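Local atomic coordinates of possible TctC subunit of the Tripartite Tricarboxylate Transport(TTT) Family (Rhodopseudomonas palustris, PDB entry 6HKE), a protein that binds malate and, as a periplasmic substrate-binding protein of the tripartite tricarboxylate transporter family, probably hands it on for uptake. Residues D138-A143 with Q185-C190; Y132-T137 with L162-T167; T38-K43 with L263-V268. The protein carries 2 engineered substitutions. One frame throughout, in Å; residues are numbered along the deposited sequence.

Interaction 1: residues D138-A143 with Q185-C190; sequences DNLNVA and QVDYMC
D187 and N141 show how an aspartate side chain can stand in for backbone at the start of a parallel strand pair. From its CB, which lies 3.4 Å from N141 O, the D187 side chain heads toward segment 138-143. CG carries OD2 to N141 N at 3.0 Å, where the amide is received on the anti lone pair of the carboxylate. A water between OD2 and N141 OD1 stands doubtfully close to OD2, while OD1 forms a salt bridge with R118. The backbone answers in the other direction, since D187 N donates to N141 O at 2.9 Å.

Strand 141-144 has already begun at N141, and strand 188-192 joins it from Y188 on, with V142 bridged to Y188 and A143 N bonded to Y188 O at 2.9 Å. Y188 CG sits between its own backbone N and carbonyl carbon (chi1 68°), which swings the ring under V142. There V142 CG2 lies over one face, 3.6 Å from the ring centroid in a CH-pi contact, and the hydroxyl is left to reach N159. On the sheet's other face A143 CB packs on V186 CG2 (3.8 Å) and M189 CG; M189 itself is close to the malate-binding residue T174. The chemistry implies a carboxylate divided between a backbone amide and an arginine, both of which would favour its charged form.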
ATOM      1  N   ASP A 138      -0.153  14.136  23.335  1.00 56.68           N
ATOM      2  CA  ASP A 138       0.728  13.247  24.150  1.00 59.67           C
ATOM      3  C   ASP A 138       0.137  11.837  24.211  1.00 57.62           C
ATOM      4  O   ASP A 138       0.853  10.886  23.860  1.00 61.65           O
ATOM      5  CB  ASP A 138       0.890  13.682  25.612  1.00 62.29           C
ATOM      6  CG  ASP A 138       1.183  15.151  25.821  1.00 63.21           C
ATOM      7  OD1 ASP A 138       1.136  15.908  24.826  1.00 69.40           O
ATOM      8  OD2 ASP A 138       1.428  15.528  26.984  1.00 63.52           O
ATOM      9  N   ASN A 139      -1.121  11.728  24.652  1.00 53.75           N
ATOM     10  CA  ASN A 139      -1.777  10.447  25.042  1.00 55.81           C
ATOM     11  C   ASN A 139      -2.285   9.682  23.810  1.00 49.54           C
ATOM     12  O   ASN A 139      -2.903   8.635  24.008  1.00 52.26           O
ATOM     13  CB  ASN A 139      -2.966  10.656  25.988  1.00 57.84           C
ATOM     14  CG  ASN A 139      -2.677  11.601  27.134  1.00 61.15           C
ATOM     15  OD1 ASN A 139      -2.122  11.194  28.154  1.00 58.08           O
ATOM     16  ND2 ASN A 139      -3.081  12.854  26.984  1.00 61.96           N
ATOM     17  N   LEU A 140      -2.057  10.176  22.593  1.00 44.86           N
ATOM     18  CA  LEU A 140      -2.570   9.534  21.356  1.00 43.36           C
ATOM     19  C   LEU A 140      -1.494   8.638  20.737  1.00 38.91           C
ATOM     20  O   LEU A 140      -0.299   8.987  20.796  1.00 37.29           O
ATOM     21  CB  LEU A 140      -3.032  10.609  20.371  1.00 43.77           C
ATOM     22  CG  LEU A 140      -4.216  11.453  20.834  1.00 45.14           C
ATOM     23  CD1 LEU A 140      -4.797  12.210  19.660  1.00 45.55           C
ATOM     24  CD2 LEU A 140      -5.295  10.609  21.502  1.00 45.63           C
ATOM     25  N   ASN A 141      -1.945   7.519  20.175  1.00 35.80           N
ATOM     26  CA  ASN A 141      -1.136   6.513  19.449  1.00 34.97           C
ATOM     27  C   ASN A 141      -1.695   6.375  18.034  1.00 34.69           C
ATOM     28  O   ASN A 141      -2.886   6.020  17.886  1.00 35.70           O
ATOM     29  CB  ASN A 141      -1.150   5.153  20.151  1.00 37.86           C
ATOM     30  CG  ASN A 141      -0.585   5.186  21.556  1.00 37.54           C
ATOM     31  OD1 ASN A 141      -1.153   4.585  22.456  1.00 40.36           O
ATOM     32  ND2 ASN A 141       0.519   5.881  21.752  1.00 36.06           N
ATOM     33  N   VAL A 142      -0.861   6.656  17.037  1.00 32.31           N
ATOM     34  CA  VAL A 142      -1.176   6.459  15.598  1.00 31.21           C
ATOM     35  C   VAL A 142      -0.470   5.181  15.160  1.00 28.02           C
ATOM     36  O   VAL A 142       0.715   5.030  15.425  1.00 30.04           O
ATOM     37  CB  VAL A 142      -0.759   7.668  14.747  1.00 31.54           C
ATOM     38  CG1 VAL A 142      -1.214   7.527  13.305  1.00 32.42           C
ATOM     39  CG2 VAL A 142      -1.293   8.950  15.340  1.00 34.40           C
ATOM     40  N   ALA A 143      -1.201   4.281  14.537  1.00 27.04           N
ATOM     41  CA  ALA A 143      -0.668   2.996  14.046  1.00 26.98           C
ATOM     42  C   ALA A 143      -0.120   3.195  12.630  1.00 25.68           C
ATOM     43  O   ALA A 143      -0.762   3.889  11.821  1.00 25.63           O
ATOM     44  CB  ALA A 143      -1.745   1.944  14.110  1.00 26.02           C
ATOM     45  N   GLN A 185      -6.669  -0.363  20.953  1.00 38.10           N
ATOM     46  CA  GLN A 185      -5.286  -0.312  21.519  1.00 38.96           C
ATOM     47  C   GLN A 185      -4.544   0.866  20.886  1.00 34.57           C
ATOM     48  O   GLN A 185      -3.516   1.263  21.420  1.00 35.53           O
ATOM     49  CB  GLN A 185      -4.468  -1.586  21.253  1.00 45.32           C
ATOM     50  CG  GLN A 185      -5.168  -2.902  21.603  1.00 52.72           C
ATOM     51  CD  GLN A 185      -4.539  -3.674  22.744  1.00 60.86           C
ATOM     52  OE1 GLN A 185      -3.750  -3.143  23.530  1.00 65.33           O
ATOM     53  NE2 GLN A 185      -4.913  -4.942  22.862  1.00 60.50           N
ATOM     54  N   VAL A 186      -5.029   1.356  19.747  1.00 30.80           N
ATOM     55  CA  VAL A 186      -4.493   2.559  19.051  1.00 28.08           C
ATOM     56  C   VAL A 186      -5.681   3.439  18.632  1.00 28.25           C
ATOM     57  O   VAL A 186      -6.822   2.936  18.588  1.00 29.72           O
ATOM     58  CB  VAL A 186      -3.588   2.169  17.865  1.00 26.31           C
ATOM     59  CG1 VAL A 186      -2.285   1.540  18.338  1.00 24.58           C
ATOM     60  CG2 VAL A 186      -4.300   1.257  16.883  1.00 26.04           C
ATOM     61  N   ASP A 187      -5.414   4.712  18.341  1.00 28.88           N
ATOM     62  CA  ASP A 187      -6.436   5.781  18.207  1.00 29.05           C
ATOM     63  C   ASP A 187      -6.797   5.974  16.737  1.00 29.66           C
ATOM     64  O   ASP A 187      -7.989   5.884  16.404  1.00 29.16           O
ATOM     65  CB  ASP A 187      -5.949   7.042  18.910  1.00 31.23           C
ATOM     66  CG  ASP A 187      -5.878   6.783  20.407  1.00 32.48           C
ATOM     67  OD1 ASP A 187      -6.948   6.560  20.998  1.00 33.15           O
ATOM     68  OD2 ASP A 187      -4.758   6.690  20.937  1.00 33.78           O
ATOM     69  N   TYR A 188      -5.815   6.198  15.874  1.00 29.48           N
ATOM     70  CA  TYR A 188      -6.104   6.280  14.427  1.00 27.53           C
ATOM     71  C   TYR A 188      -4.952   5.733  13.593  1.00 27.81           C
ATOM     72  O   TYR A 188      -3.899   5.318  14.100  1.00 25.94           O
ATOM     73  CB  TYR A 188      -6.523   7.696  14.042  1.00 26.84           C
ATOM     74  CG  TYR A 188      -5.477   8.773  14.115  1.00 26.73           C
ATOM     75  CD1 TYR A 188      -5.250   9.447  15.299  1.00 26.12           C
ATOM     76  CD2 TYR A 188      -4.814   9.206  12.976  1.00 25.56           C
ATOM     77  CE1 TYR A 188      -4.361  10.503  15.360  1.00 27.42           C
ATOM     78  CE2 TYR A 188      -3.909  10.252  13.027  1.00 26.00           C
ATOM     79  CZ  TYR A 188      -3.686  10.907  14.224  1.00 26.94           C
ATOM     80  OH  TYR A 188      -2.789  11.934  14.303  1.00 31.04           O
ATOM     81  N   MET A 189      -5.217   5.720  12.296  1.00 28.88           N
ATOM     82  CA  MET A 189      -4.475   4.955  11.285  1.00 30.75           C
ATOM     83  C   MET A 189      -4.926   5.490   9.929  1.00 29.00           C
ATOM     84  O   MET A 189      -6.145   5.769   9.775  1.00 26.85           O
ATOM     85  CB  MET A 189      -4.868   3.488  11.449  1.00 36.44           C
ATOM     86  CG  MET A 189      -3.889   2.489  10.926  1.00 41.87           C
ATOM     87  SD  MET A 189      -4.616   0.885  11.326  1.00 45.86           S
ATOM     88  CE  MET A 189      -5.298   0.410   9.744  1.00 45.19           C
ATOM     89  N   CYS A 190      -3.990   5.675   9.005  1.00 26.19           N
ATOM     90  CA  CYS A 190      -4.316   5.839   7.572  1.00 27.02           C
ATOM     91  C   CYS A 190      -4.093   4.478   6.946  1.00 26.69           C
ATOM     92  O   CYS A 190      -3.007   3.942   7.177  1.00 28.34           O
ATOM     93  CB  CYS A 190      -3.481   6.935   6.940  1.00 27.39           C
ATOM     94  SG  CYS A 190      -3.818   8.528   7.728  1.00 29.19           S
TER
HETATM   95  O   HOH W   1      -4.093   4.710  22.362  1.00 34.45           O
HETATM   96  O   HOH W   2      -1.260   5.609   9.944  1.00 24.66           O

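Interaction 2: residues Y132-T137 with L162-T167; sequences YVESHT and LKVDPT. Engineered in segment 132-137: E134 (natural residue Lys).
V133 makes the first apolar contact from helix 126-136: its CG1, anti to the backbone N (chi1 180°), meets V164 CG2 at 3.7 Å and P166 CG at 4.1 Å. The two valine side chains cross at about a right angle, and L140 and Y188 add to the same buried patch. One residue on, the engineered E134, a lysine in the natural protein, lays its CG 3.4 Å from V164 CG1, again at about a right angle. Its extended chain ends with OE2 3.4 Å from L162 O, two acceptors with no proton to share, so the approach offers the carboxylate no bond. Further along the segment, T137 sets its OG1 3.5 Å from P166 N, which as a proline nitrogen has no hydrogen to give. The T137 carbonyl does a little more: its O receives a CA-H...O contact from P166 CA at 3.5 Å.

The partner segment is the connection out of helix 150-162, turned off the helix by the positive phi of K163 and leading into strand 167-170. That connection closes the beta-alpha-beta crossover between the parallel strands 141-144 and 167-170, with the end of the preceding helix packed against it, an arrangement typical of an alpha/beta lobe.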
ATOM      1  N   TYR A 132      -8.918  17.706  18.707  1.00 43.18           N
ATOM      2  CA  TYR A 132      -8.782  16.663  19.753  1.00 42.69           C
ATOM      3  C   TYR A 132      -7.381  16.056  19.732  1.00 43.31           C
ATOM      4  O   TYR A 132      -6.879  15.653  20.811  1.00 39.59           O
ATOM      5  CB  TYR A 132      -9.822  15.572  19.529  1.00 40.12           C
ATOM      6  CG  TYR A 132      -9.839  14.479  20.561  1.00 40.64           C
ATOM      7  CD1 TYR A 132      -9.060  13.341  20.416  1.00 40.81           C
ATOM      8  CD2 TYR A 132     -10.678  14.556  21.656  1.00 40.44           C
ATOM      9  CE1 TYR A 132      -9.110  12.307  21.338  1.00 41.19           C
ATOM     10  CE2 TYR A 132     -10.750  13.524  22.577  1.00 41.93           C
ATOM     11  CZ  TYR A 132      -9.958  12.406  22.423  1.00 41.12           C
ATOM     12  OH  TYR A 132     -10.030  11.412  23.345  1.00 44.28           O
ATOM     13  N   VAL A 133      -6.779  15.939  18.546  1.00 44.16           N
ATOM     14  CA  VAL A 133      -5.382  15.429  18.439  1.00 46.78           C
ATOM     15  C   VAL A 133      -4.452  16.570  18.879  1.00 47.61           C
ATOM     16  O   VAL A 133      -3.559  16.293  19.690  1.00 52.81           O
ATOM     17  CB  VAL A 133      -5.053  14.849  17.046  1.00 44.63           C
ATOM     18  CG1 VAL A 133      -3.620  14.348  16.963  1.00 44.61           C
ATOM     19  CG2 VAL A 133      -6.008  13.731  16.660  1.00 41.27           C
ATOM     20  N   GLU A 134      -4.727  17.809  18.451  1.00 49.37           N
ATOM     21  CA  GLU A 134      -3.998  19.037  18.877  1.00 51.26           C
ATOM     22  C   GLU A 134      -3.952  19.133  20.410  1.00 52.41           C
ATOM     23  O   GLU A 134      -2.965  19.683  20.911  1.00 58.30           O
ATOM     24  CB  GLU A 134      -4.623  20.296  18.264  1.00 54.51           C
ATOM     25  CG  GLU A 134      -4.172  20.554  16.829  1.00 60.83           C
ATOM     26  CD  GLU A 134      -4.877  21.665  16.056  1.00 63.24           C
ATOM     27  OE1 GLU A 134      -5.282  22.665  16.684  1.00 58.87           O
ATOM     28  OE2 GLU A 134      -5.006  21.532  14.810  1.00 64.88           O
ATOM     29  N   SER A 135      -4.945  18.589  21.126  1.00 52.75           N
ATOM     30  CA  SER A 135      -5.172  18.787  22.583  1.00 51.72           C
ATOM     31  C   SER A 135      -4.686  17.596  23.414  1.00 53.78           C
ATOM     32  O   SER A 135      -4.369  17.797  24.601  1.00 59.38           O
ATOM     33  CB  SER A 135      -6.632  19.046  22.848  1.00 52.50           C
ATOM     34  OG  SER A 135      -7.028  20.282  22.276  1.00 51.93           O
ATOM     35  N   HIS A 136      -4.706  16.388  22.861  1.00 50.97           N
ATOM     36  CA  HIS A 136      -4.384  15.143  23.605  1.00 52.28           C
ATOM     37  C   HIS A 136      -3.100  14.552  23.029  1.00 50.43           C
ATOM     38  O   HIS A 136      -2.785  13.408  23.384  1.00 47.13           O
ATOM     39  CB  HIS A 136      -5.536  14.133  23.518  1.00 59.01           C
ATOM     40  CG  HIS A 136      -6.852  14.657  23.984  1.00 66.94           C
ATOM     41  ND1 HIS A 136      -7.806  13.833  24.552  1.00 69.36           N
ATOM     42  CD2 HIS A 136      -7.384  15.901  23.964  1.00 69.65           C
ATOM     43  CE1 HIS A 136      -8.866  14.552  24.867  1.00 73.12           C
ATOM     44  NE2 HIS A 136      -8.629  15.828  24.517  1.00 72.44           N
ATOM     45  N   THR A 137      -2.385  15.334  22.211  1.00 49.94           N
ATOM     46  CA  THR A 137      -1.336  14.859  21.269  1.00 54.73           C
ATOM     47  C   THR A 137      -0.271  14.037  22.007  1.00 51.98           C
ATOM     48  O   THR A 137       0.417  13.288  21.319  1.00 57.04           O
ATOM     49  CB  THR A 137      -0.760  16.003  20.410  1.00 56.29           C
ATOM     50  OG1 THR A 137       0.256  15.430  19.583  1.00 59.99           O
ATOM     51  CG2 THR A 137      -0.203  17.176  21.191  1.00 53.53           C
ATOM     52  N   LEU A 162      -2.205  18.871   9.558  1.00 36.27           N
ATOM     53  CA  LEU A 162      -2.954  19.285  10.775  1.00 37.04           C
ATOM     54  C   LEU A 162      -1.998  19.851  11.831  1.00 38.89           C
ATOM     55  O   LEU A 162      -2.485  20.317  12.861  1.00 42.55           O
ATOM     56  CB  LEU A 162      -3.705  18.080  11.348  1.00 36.12           C
ATOM     57  CG  LEU A 162      -4.832  17.496  10.503  1.00 33.30           C
ATOM     58  CD1 LEU A 162      -5.449  16.323  11.233  1.00 33.98           C
ATOM     59  CD2 LEU A 162      -5.896  18.527  10.188  1.00 34.62           C
ATOM     60  N   LYS A 163      -0.688  19.780  11.603  1.00 43.03           N
ATOM     61  CA  LYS A 163       0.339  20.388  12.492  1.00 46.71           C
ATOM     62  C   LYS A 163       0.246  19.748  13.879  1.00 43.64           C
ATOM     63  O   LYS A 163       0.348  20.465  14.873  1.00 48.74           O
ATOM     64  CB  LYS A 163       0.171  21.912  12.529  1.00 50.39           C
ATOM     65  CG  LYS A 163       0.066  22.554  11.149  1.00 51.88           C
ATOM     66  CD  LYS A 163       0.148  24.071  11.120  1.00 52.88           C
ATOM     67  CE  LYS A 163      -0.338  24.629   9.800  1.00 53.06           C
ATOM     68  NZ  LYS A 163       0.148  23.808   8.663  1.00 52.37           N
ATOM     69  N   VAL A 164       0.090  18.429  13.918  1.00 42.72           N
ATOM     70  CA  VAL A 164       0.122  17.603  15.153  1.00 43.75           C
ATOM     71  C   VAL A 164       1.217  16.549  14.979  1.00 44.00           C
ATOM     72  O   VAL A 164       1.401  16.075  13.854  1.00 43.97           O
ATOM     73  CB  VAL A 164      -1.251  16.960  15.419  1.00 46.22           C
ATOM     74  CG1 VAL A 164      -2.342  18.016  15.547  1.00 49.39           C
ATOM     75  CG2 VAL A 164      -1.626  15.943  14.349  1.00 46.61           C
ATOM     76  N   ASP A 165       1.921  16.209  16.053  1.00 44.02           N
ATOM     77  CA  ASP A 165       2.950  15.140  16.051  1.00 46.82           C
ATOM     78  C   ASP A 165       2.680  14.189  17.213  1.00 42.71           C
ATOM     79  O   ASP A 165       3.436  14.160  18.177  1.00 39.95           O
ATOM     80  CB  ASP A 165       4.370  15.713  16.089  1.00 50.63           C
ATOM     81  CG  ASP A 165       5.427  14.692  15.693  1.00 56.97           C
ATOM     82  OD1 ASP A 165       5.110  13.788  14.874  1.00 56.83           O
ATOM     83  OD2 ASP A 165       6.562  14.799  16.205  1.00 63.26           O
ATOM     84  N   PRO A 166       1.604  13.372  17.144  1.00 39.57           N
ATOM     85  CA  PRO A 166       1.374  12.307  18.122  1.00 36.39           C
ATOM     86  C   PRO A 166       2.395  11.172  17.982  1.00 34.12           C
ATOM     87  O   PRO A 166       3.029  11.079  16.948  1.00 39.47           O
ATOM     88  CB  PRO A 166      -0.026  11.774  17.777  1.00 38.00           C
ATOM     89  CG  PRO A 166      -0.201  12.120  16.313  1.00 39.25           C
ATOM     90  CD  PRO A 166       0.578  13.400  16.093  1.00 37.93           C
ATOM     91  N   THR A 167       2.513  10.329  19.005  1.00 31.66           N
ATOM     92  CA  THR A 167       3.316   9.078  18.978  1.00 31.63           C
ATOM     93  C   THR A 167       2.863   8.166  17.824  1.00 31.08           C
ATOM     94  O   THR A 167       1.647   7.936  17.691  1.00 28.81           O
ATOM     95  CB  THR A 167       3.194   8.315  20.300  1.00 30.59           C
ATOM     96  OG1 THR A 167       3.453   9.274  21.321  1.00 30.06           O
ATOM     97  CG2 THR A 167       4.140   7.139  20.394  1.00 30.52           C
TER

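Interaction 3: residues T38-K43 with L263-V268; sequences TAEMAK and LDQSDV
E40 of helix 29-45 meets Q265 and V268 where helix 266-274 begins, a contact between the side of one helix and the N-terminal end of another, with Q265 at the N-cap. The E40 side chain is bent at chi2 (-73°), yet its carboxylate projects outward from the helix, onto the side of Q265. CG touches V268 CG2 at 3.5 Å, the two side chains sliding past each other in opposite directions. Beyond it, CD lies 3.5 Å from Q265 CG, and OE2 lies 3.5 Å from Q265 CB and 3.9 Å from D267 CB, so the acid packs against the aliphatic part of the glutamine.

The charge of E40 has a partner within its own helix: K43, three residues on, extends its chain so that NZ donates to the syn lone pair of E40 OE1 at 2.7 Å in a salt bridge. In the bilobal fold of periplasmic binding proteins, helix 29-45 follows strand 18-22, and P29 and T30 at its beginning line the malate pocket; the contact here lies well along the helix, away from that site. V268 also packs on L36 and I37 of the same helix, while E40 and M41 touch A262 of helix 249-263. With an alanine in place of E40, K43 would probably be left without its acid partner and a gap would be likely to open beside V268 CG2 and Q265 CG. D267 OD2 stands 5.0 Å from E40 OE2, not in contact; R271 gives it a long, weak ion pair, and the helix start may soften the like charges.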
ATOM      1  N   THR A  38      -1.333 -13.425  -7.772  1.00 24.68           N
ATOM      2  CA  THR A  38      -0.274 -14.438  -8.023  1.00 26.06           C
ATOM      3  C   THR A  38      -0.882 -15.832  -8.216  1.00 25.87           C
ATOM      4  O   THR A  38      -0.339 -16.555  -9.081  1.00 24.59           O
ATOM      5  CB  THR A  38       0.817 -14.413  -6.948  1.00 26.29           C
ATOM      6  OG1 THR A  38       0.236 -14.700  -5.670  1.00 24.45           O
ATOM      7  CG2 THR A  38       1.537 -13.078  -6.959  1.00 26.92           C
ATOM      8  N   ALA A  39      -1.945 -16.200  -7.486  1.00 24.78           N
ATOM      9  CA  ALA A  39      -2.628 -17.510  -7.684  1.00 26.48           C
ATOM     10  C   ALA A  39      -3.108 -17.632  -9.138  1.00 26.88           C
ATOM     11  O   ALA A  39      -2.847 -18.686  -9.755  1.00 28.86           O
ATOM     12  CB  ALA A  39      -3.760 -17.716  -6.708  1.00 26.35           C
ATOM     13  N   GLU A  40      -3.703 -16.581  -9.710  1.00 25.51           N
ATOM     14  CA  GLU A  40      -4.205 -16.635 -11.110  1.00 26.46           C
ATOM     15  C   GLU A  40      -3.017 -16.642 -12.072  1.00 25.87           C
ATOM     16  O   GLU A  40      -3.123 -17.314 -13.099  1.00 27.77           O
ATOM     17  CB  GLU A  40      -5.187 -15.497 -11.384  1.00 27.16           C
ATOM     18  CG  GLU A  40      -6.529 -15.673 -10.676  1.00 31.55           C
ATOM     19  CD  GLU A  40      -7.463 -16.737 -11.242  1.00 35.76           C
ATOM     20  OE1 GLU A  40      -6.962 -17.698 -11.845  1.00 42.74           O
ATOM     21  OE2 GLU A  40      -8.702 -16.597 -11.096  1.00 43.28           O
ATOM     22  N   MET A  41      -1.910 -15.975 -11.720  1.00 26.34           N
ATOM     23  CA  MET A  41      -0.691 -15.857 -12.568  1.00 26.11           C
ATOM     24  C   MET A  41      -0.138 -17.249 -12.921  1.00 26.41           C
ATOM     25  O   MET A  41       0.370 -17.406 -14.040  1.00 23.75           O
ATOM     26  CB  MET A  41       0.393 -15.025 -11.877  1.00 27.41           C
ATOM     27  CG  MET A  41       0.226 -13.525 -12.075  1.00 28.96           C
ATOM     28  SD  MET A  41       1.329 -12.521 -11.014  1.00 31.58           S
ATOM     29  CE  MET A  41       2.895 -12.708 -11.865  1.00 29.43           C
ATOM     30  N   ALA A  42      -0.240 -18.234 -12.024  1.00 25.03           N
ATOM     31  CA  ALA A  42       0.284 -19.599 -12.247  1.00 25.33           C
ATOM     32  C   ALA A  42      -0.261 -20.192 -13.561  1.00 25.43           C
ATOM     33  O   ALA A  42       0.471 -20.955 -14.190  1.00 26.13           O
ATOM     34  CB  ALA A  42      -0.026 -20.473 -11.051  1.00 26.21           C
ATOM     35  N   LYS A  43      -1.477 -19.833 -13.980  1.00 27.76           N
ATOM     36  CA  LYS A  43      -2.135 -20.343 -15.225  1.00 29.22           C
ATOM     37  C   LYS A  43      -1.367 -19.912 -16.479  1.00 29.29           C
ATOM     38  O   LYS A  43      -1.355 -20.674 -17.454  1.00 31.18           O
ATOM     39  CB  LYS A  43      -3.582 -19.862 -15.311  1.00 29.86           C
ATOM     40  CG  LYS A  43      -4.475 -20.407 -14.211  1.00 34.19           C
ATOM     41  CD  LYS A  43      -5.939 -20.072 -14.407  1.00 38.05           C
ATOM     42  CE  LYS A  43      -6.791 -20.508 -13.233  1.00 42.74           C
ATOM     43  NZ  LYS A  43      -8.054 -19.735 -13.157  1.00 45.26           N
ATOM     44  N   LEU A 263      -5.408 -10.256 -13.930  1.00 21.43           N
ATOM     45  CA  LEU A 263      -6.286  -9.073 -13.744  1.00 22.41           C
ATOM     46  C   LEU A 263      -7.595  -9.238 -14.543  1.00 23.80           C
ATOM     47  O   LEU A 263      -8.611  -8.716 -14.091  1.00 22.46           O
ATOM     48  CB  LEU A 263      -5.510  -7.829 -14.189  1.00 21.72           C
ATOM     49  CG  LEU A 263      -4.350  -7.443 -13.282  1.00 20.79           C
ATOM     50  CD1 LEU A 263      -3.639  -6.216 -13.821  1.00 20.40           C
ATOM     51  CD2 LEU A 263      -4.836  -7.223 -11.857  1.00 20.57           C
ATOM     52  N   ASP A 264      -7.573  -9.971 -15.661  1.00 26.49           N
ATOM     53  CA  ASP A 264      -8.761 -10.239 -16.520  1.00 28.76           C
ATOM     54  C   ASP A 264      -9.668 -11.321 -15.930  1.00 28.24           C
ATOM     55  O   ASP A 264     -10.780 -11.434 -16.429  1.00 29.07           O
ATOM     56  CB  ASP A 264      -8.355 -10.724 -17.912  1.00 30.43           C
ATOM     57  CG  ASP A 264      -7.654  -9.662 -18.720  1.00 29.74           C
ATOM     58  OD1 ASP A 264      -7.912  -8.457 -18.448  1.00 29.76           O
ATOM     59  OD2 ASP A 264      -6.844 -10.050 -19.587  1.00 31.96           O
ATOM     60  N   GLN A 265      -9.207 -12.114 -14.957  1.00 27.79           N
ATOM     61  CA  GLN A 265     -10.041 -13.173 -14.336  1.00 28.59           C
ATOM     62  C   GLN A 265     -11.181 -12.516 -13.553  1.00 29.95           C
ATOM     63  O   GLN A 265     -10.923 -11.578 -12.797  1.00 29.10           O
ATOM     64  CB  GLN A 265      -9.240 -14.070 -13.403  1.00 30.66           C
ATOM     65  CG  GLN A 265      -8.209 -14.930 -14.108  1.00 33.96           C
ATOM     66  CD  GLN A 265      -8.820 -15.567 -15.325  1.00 35.19           C
ATOM     67  OE1 GLN A 265      -8.587 -15.127 -16.449  1.00 42.56           O
ATOM     68  NE2 GLN A 265      -9.659 -16.559 -15.100  1.00 36.54           N
ATOM     69  N   SER A 266     -12.401 -13.006 -13.746  1.00 30.27           N
ATOM     70  CA  SER A 266     -13.616 -12.522 -13.061  1.00 32.42           C
ATOM     71  C   SER A 266     -13.379 -12.482 -11.552  1.00 33.27           C
ATOM     72  O   SER A 266     -13.784 -11.488 -10.923  1.00 30.44           O
ATOM     73  CB  SER A 266     -14.797 -13.373 -13.367  1.00 33.39           C
ATOM     74  OG  SER A 266     -15.956 -12.749 -12.845  1.00 36.10           O
ATOM     75  N   ASP A 267     -12.763 -13.536 -11.022  1.00 33.34           N
ATOM     76  CA  ASP A 267     -12.535 -13.744  -9.574  1.00 36.93           C
ATOM     77  C   ASP A 267     -11.711 -12.583  -9.027  1.00 37.43           C
ATOM     78  O   ASP A 267     -12.033 -12.088  -7.932  1.00 40.13           O
ATOM     79  CB  ASP A 267     -11.789 -15.045  -9.305  1.00 42.74           C
ATOM     80  CG  ASP A 267     -12.077 -15.564  -7.917  1.00 50.62           C
ATOM     81  OD1 ASP A 267     -13.178 -16.118  -7.743  1.00 55.94           O
ATOM     82  OD2 ASP A 267     -11.223 -15.358  -7.014  1.00 55.38           O
ATOM     83  N   VAL A 268     -10.686 -12.180  -9.774  1.00 32.07           N
ATOM     84  CA  VAL A 268      -9.728 -11.105  -9.386  1.00 30.80           C
ATOM     85  C   VAL A 268     -10.422  -9.738  -9.505  1.00 29.25           C
ATOM     86  O   VAL A 268     -10.321  -8.986  -8.527  1.00 25.31           O
ATOM     87  CB  VAL A 268      -8.419 -11.211 -10.203  1.00 29.88           C
ATOM     88  CG1 VAL A 268      -7.475 -10.041 -10.002  1.00 28.58           C
ATOM     89  CG2 VAL A 268      -7.701 -12.499  -9.862  1.00 30.19           C
TER

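From the N terminus, residues 38-43 come first and wait for 263-268, so interaction 3 closes the longest loop, and both other contacts are nested inside it. Within that loop 132-137 and 138-143 follow directly on one another, but their partners come later in turn: interaction 2 closes at 162-167 and interaction 1 at 185-190, so the two loops cross. They also touch, with V142 N probably hydrogen-bonded to T167 O, and together they tie helix 126-136, the crossover and the parallel strands into one unit. Interaction 3 joins two helices on the opposite side of the chain's centre, its centre about 36 Å from that of interaction 1.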